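Local coordinates for protein phosphodiesterase (Salpingoeca rosetta, PDB 7D7P) that belongs to the 3',5'-cyclic nucleotide phosphodiesterase family, an all-helical metal-dependent group of the HD-type superfamily, and holds zinc and magnesium ions, at residues R72-L77 and E135-L140. Sequence-based numbering, arbitrary orientation.
Sequences RVFQEL and ELLAML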
ATOM      1  N   ARG A  72     -31.570   9.198 -20.981  1.00 25.05           N
ATOM      2  CA  ARG A  72     -30.596  10.019 -21.692  1.00 22.25           C
ATOM      3  C   ARG A  72     -29.375   9.206 -22.105  1.00 21.05           C
ATOM      4  O   ARG A  72     -28.806   9.440 -23.178  1.00 20.11           O
ATOM      5  CB  ARG A  72     -30.174  11.208 -20.830  1.00 25.32           C
ATOM      6  CG  ARG A  72     -31.092  12.408 -20.936  1.00 29.64           C
ATOM      7  CD  ARG A  72     -30.483  13.630 -20.263  1.00 33.35           C
ATOM      8  NE  ARG A  72     -29.308  14.138 -20.971  1.00 28.49           N
ATOM      9  CZ  ARG A  72     -28.569  15.160 -20.552  1.00 35.22           C
ATOM     10  NH1 ARG A  72     -28.873  15.786 -19.423  1.00 37.50           N
ATOM     11  NH2 ARG A  72     -27.520  15.557 -21.259  1.00 36.18           N
ATOM     12  N   VAL A  73     -28.946   8.261 -21.264  1.00 23.81           N
ATOM     13  CA  VAL A  73     -27.821   7.404 -21.629  1.00 17.19           C
ATOM     14  C   VAL A  73     -28.153   6.610 -22.887  1.00 20.09           C
ATOM     15  O   VAL A  73     -27.363   6.557 -23.837  1.00 20.48           O
ATOM     16  CB  VAL A  73     -27.443   6.477 -20.461  1.00 17.45           C
ATOM     17  CG1 VAL A  73     -26.469   5.403 -20.935  1.00 18.48           C
ATOM     18  CG2 VAL A  73     -26.841   7.275 -19.315  1.00 19.05           C
ATOM     19  N   PHE A  74     -29.336   5.986 -22.911  1.00 12.88           N
ATOM     20  CA  PHE A  74     -29.768   5.240 -24.089  1.00 19.77           C
ATOM     21  C   PHE A  74     -29.918   6.153 -25.302  1.00 19.72           C
ATOM     22  O   PHE A  74     -29.540   5.782 -26.419  1.00 14.33           O
ATOM     23  CB  PHE A  74     -31.092   4.527 -23.803  1.00 16.86           C
ATOM     24  CG  PHE A  74     -30.942   3.223 -23.071  1.00 20.17           C
ATOM     25  CD1 PHE A  74     -30.629   3.203 -21.722  1.00 20.85           C
ATOM     26  CD2 PHE A  74     -31.133   2.020 -23.730  1.00 23.44           C
ATOM     27  CE1 PHE A  74     -30.500   2.006 -21.044  1.00 20.66           C
ATOM     28  CE2 PHE A  74     -31.004   0.820 -23.061  1.00 17.31           C
ATOM     29  CZ  PHE A  74     -30.687   0.812 -21.714  1.00 21.44           C
ATOM     30  N   GLN A  75     -30.476   7.350 -25.103  1.00 18.62           N
ATOM     31  CA  GLN A  75     -30.724   8.247 -26.227  1.00 24.34           C
ATOM     32  C   GLN A  75     -29.420   8.792 -26.801  1.00 29.77           C
ATOM     33  O   GLN A  75     -29.205   8.757 -28.017  1.00 23.63           O
ATOM     34  CB  GLN A  75     -31.639   9.392 -25.793  1.00 19.89           C
ATOM     35  N   GLU A  76     -28.532   9.294 -25.938  1.00 21.23           N
ATOM     36  CA  GLU A  76     -27.334   9.968 -26.431  1.00 18.99           C
ATOM     37  C   GLU A  76     -26.325   8.990 -27.025  1.00 26.80           C
ATOM     38  O   GLU A  76     -25.531   9.378 -27.890  1.00 26.35           O
ATOM     39  CB  GLU A  76     -26.702  10.793 -25.312  1.00 24.57           C
ATOM     40  CG  GLU A  76     -27.592  11.944 -24.856  1.00 27.09           C
ATOM     41  CD  GLU A  76     -26.853  12.977 -24.028  1.00 30.71           C
ATOM     42  OE1 GLU A  76     -27.519  13.886 -23.490  1.00 35.15           O
ATOM     43  OE2 GLU A  76     -25.613  12.881 -23.915  1.00 28.09           O
ATOM     44  N   LEU A  77     -26.336   7.731 -26.588  1.00 24.28           N
ATOM     45  CA  LEU A  77     -25.482   6.711 -27.187  1.00 20.04           C
ATOM     46  C   LEU A  77     -26.061   6.135 -28.474  1.00 21.57           C
ATOM     47  O   LEU A  77     -25.436   5.250 -29.068  1.00 22.93           O
ATOM     48  CB  LEU A  77     -25.222   5.580 -26.188  1.00 21.79           C
ATOM     49  CG  LEU A  77     -24.311   5.950 -25.018  1.00 26.86           C
ATOM     50  CD1 LEU A  77     -24.228   4.812 -24.012  1.00 26.92           C
ATOM     51  CD2 LEU A  77     -22.925   6.328 -25.530  1.00 20.00           C
ATOM     52  N   GLU A 135     -23.127  -5.029 -28.540  1.00 18.89           N
ATOM     53  CA  GLU A 135     -22.435  -5.106 -27.257  1.00 16.05           C
ATOM     54  C   GLU A 135     -22.639  -3.841 -26.430  1.00 18.74           C
ATOM     55  O   GLU A 135     -22.673  -3.910 -25.197  1.00 21.95           O
ATOM     56  CB  GLU A 135     -20.943  -5.366 -27.477  1.00 19.53           C
ATOM     57  CG  GLU A 135     -20.632  -6.737 -28.066  1.00 14.04           C
ATOM     58  CD  GLU A 135     -19.235  -6.826 -28.651  1.00 22.35           C
ATOM     59  OE1 GLU A 135     -18.551  -5.782 -28.738  1.00 15.91           O
ATOM     60  OE2 GLU A 135     -18.822  -7.942 -29.032  1.00 22.05           O
ATOM     61  N   LEU A 136     -22.783  -2.687 -27.083  1.00 17.21           N
ATOM     62  CA  LEU A 136     -23.056  -1.454 -26.351  1.00 21.69           C
ATOM     63  C   LEU A 136     -24.416  -1.514 -25.670  1.00 20.39           C
ATOM     64  O   LEU A 136     -24.544  -1.182 -24.485  1.00 19.35           O
ATOM     65  CB  LEU A 136     -22.978  -0.253 -27.295  1.00 18.19           C
ATOM     66  CG  LEU A 136     -23.292   1.113 -26.683  1.00 19.04           C
ATOM     67  CD1 LEU A 136     -22.299   1.454 -25.581  1.00 14.79           C
ATOM     68  CD2 LEU A 136     -23.306   2.193 -27.760  1.00 26.31           C
ATOM     69  N   LEU A 137     -25.447  -1.934 -26.409  1.00 16.15           N
ATOM     70  CA  LEU A 137     -26.765  -2.118 -25.810  1.00 20.00           C
ATOM     71  C   LEU A 137     -26.718  -3.143 -24.685  1.00 14.44           C
ATOM     72  O   LEU A 137     -27.372  -2.969 -23.650  1.00 15.69           O
ATOM     73  CB  LEU A 137     -27.772  -2.541 -26.881  1.00 17.92           C
ATOM     74  CG  LEU A 137     -29.179  -2.923 -26.415  1.00 17.72           C
ATOM     75  CD1 LEU A 137     -29.891  -1.724 -25.803  1.00 16.51           C
ATOM     76  CD2 LEU A 137     -29.989  -3.504 -27.569  1.00 15.99           C
ATOM     77  N   ALA A 138     -25.940  -4.215 -24.865  1.00 12.59           N
ATOM     78  CA  ALA A 138     -25.830  -5.237 -23.829  1.00 18.83           C
ATOM     79  C   ALA A 138     -25.168  -4.697 -22.566  1.00 12.61           C
ATOM     80  O   ALA A 138     -25.530  -5.105 -21.457  1.00 19.17           O
ATOM     81  CB  ALA A 138     -25.048  -6.441 -24.355  1.00 11.64           C
ATOM     82  N   MET A 139     -24.196  -3.793 -22.708  1.00 15.66           N
ATOM     83  CA  MET A 139     -23.521  -3.258 -21.531  1.00 14.42           C
ATOM     84  C   MET A 139     -24.448  -2.362 -20.719  1.00 16.20           C
ATOM     85  O   MET A 139     -24.369  -2.335 -19.486  1.00 16.32           O
ATOM     86  CB  MET A 139     -22.261  -2.500 -21.946  1.00 12.15           C
ATOM     87  CG  MET A 139     -21.162  -3.401 -22.496  1.00 18.96           C
ATOM     88  SD  MET A 139     -20.648  -4.660 -21.310  1.00 26.77           S
ATOM     89  CE  MET A 139     -19.836  -3.633 -20.087  1.00 23.75           C
ATOM     90  N   LEU A 140     -25.336  -1.624 -21.393  1.00 17.39           N
ATOM     91  CA  LEU A 140     -26.292  -0.781 -20.679  1.00 17.00           C
ATOM     92  C   LEU A 140     -27.288  -1.621 -19.888  1.00 18.10           C
ATOM     93  O   LEU A 140     -27.600  -1.302 -18.735  1.00 14.67           O
ATOM     94  CB  LEU A 140     -27.026   0.135 -21.660  1.00 15.46           C
ATOM     95  CG  LEU A 140     -26.176   1.083 -22.509  1.00 19.26           C
ATOM     96  CD1 LEU A 140     -27.059   2.083 -23.256  1.00 19.66           C
ATOM     97  CD2 LEU A 140     -25.148   1.805 -21.655  1.00 12.51           C
TER
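L140 pushes its branched end into a notch formed by V73, F74 and L77. Its CD1 methyl sits over the centre of one face of the F74 ring, a CH-pi contact with CD1 3.9 Å from the ring centroid and only 2° off the ring normal. The two side chains run past one another head to tail, and the far end of the ring comes to the base of the leucine, with F74 CZ 3.7 Å from L140 CB. The second methyl of L140, CD2, points to V73 and L77 and lies 3.9 Å from both V73 CG1 and L77 CD1; L77 CD1 also lies near L140 CD1. V73 offers CG1 here because this methyl stands anti to its backbone N (chi1 169°). L137 crosses F74 at about a right angle, and its CD1 touches F74 CE2 obliquely at 3.9 Å. At the other end of the contact L136 meets L77. L136 CD1 is 4.2 Å from L77 CD1, while its CD2 packs near the L77 carbonyl oxygen.

The side chains that meet are all apolar, and all six touching residues are buried. On the far side of helix 63-76, R72 grips OE1 of E76 side-on with NE and NH2, in a salt bridge. V79 of helix 79-82 touches F74, L136 and L140; from helix 109-126, L116 touches L140 and L123 touches L136. The axes of segments 72-76 and 135-140 run nearly antiparallel, at 174°, with a closest approach of 11.3 Å. This is antiparallel helix-helix packing, joining helix 63-76 to helix 133-145 within the all-helical phosphodiesterase fold.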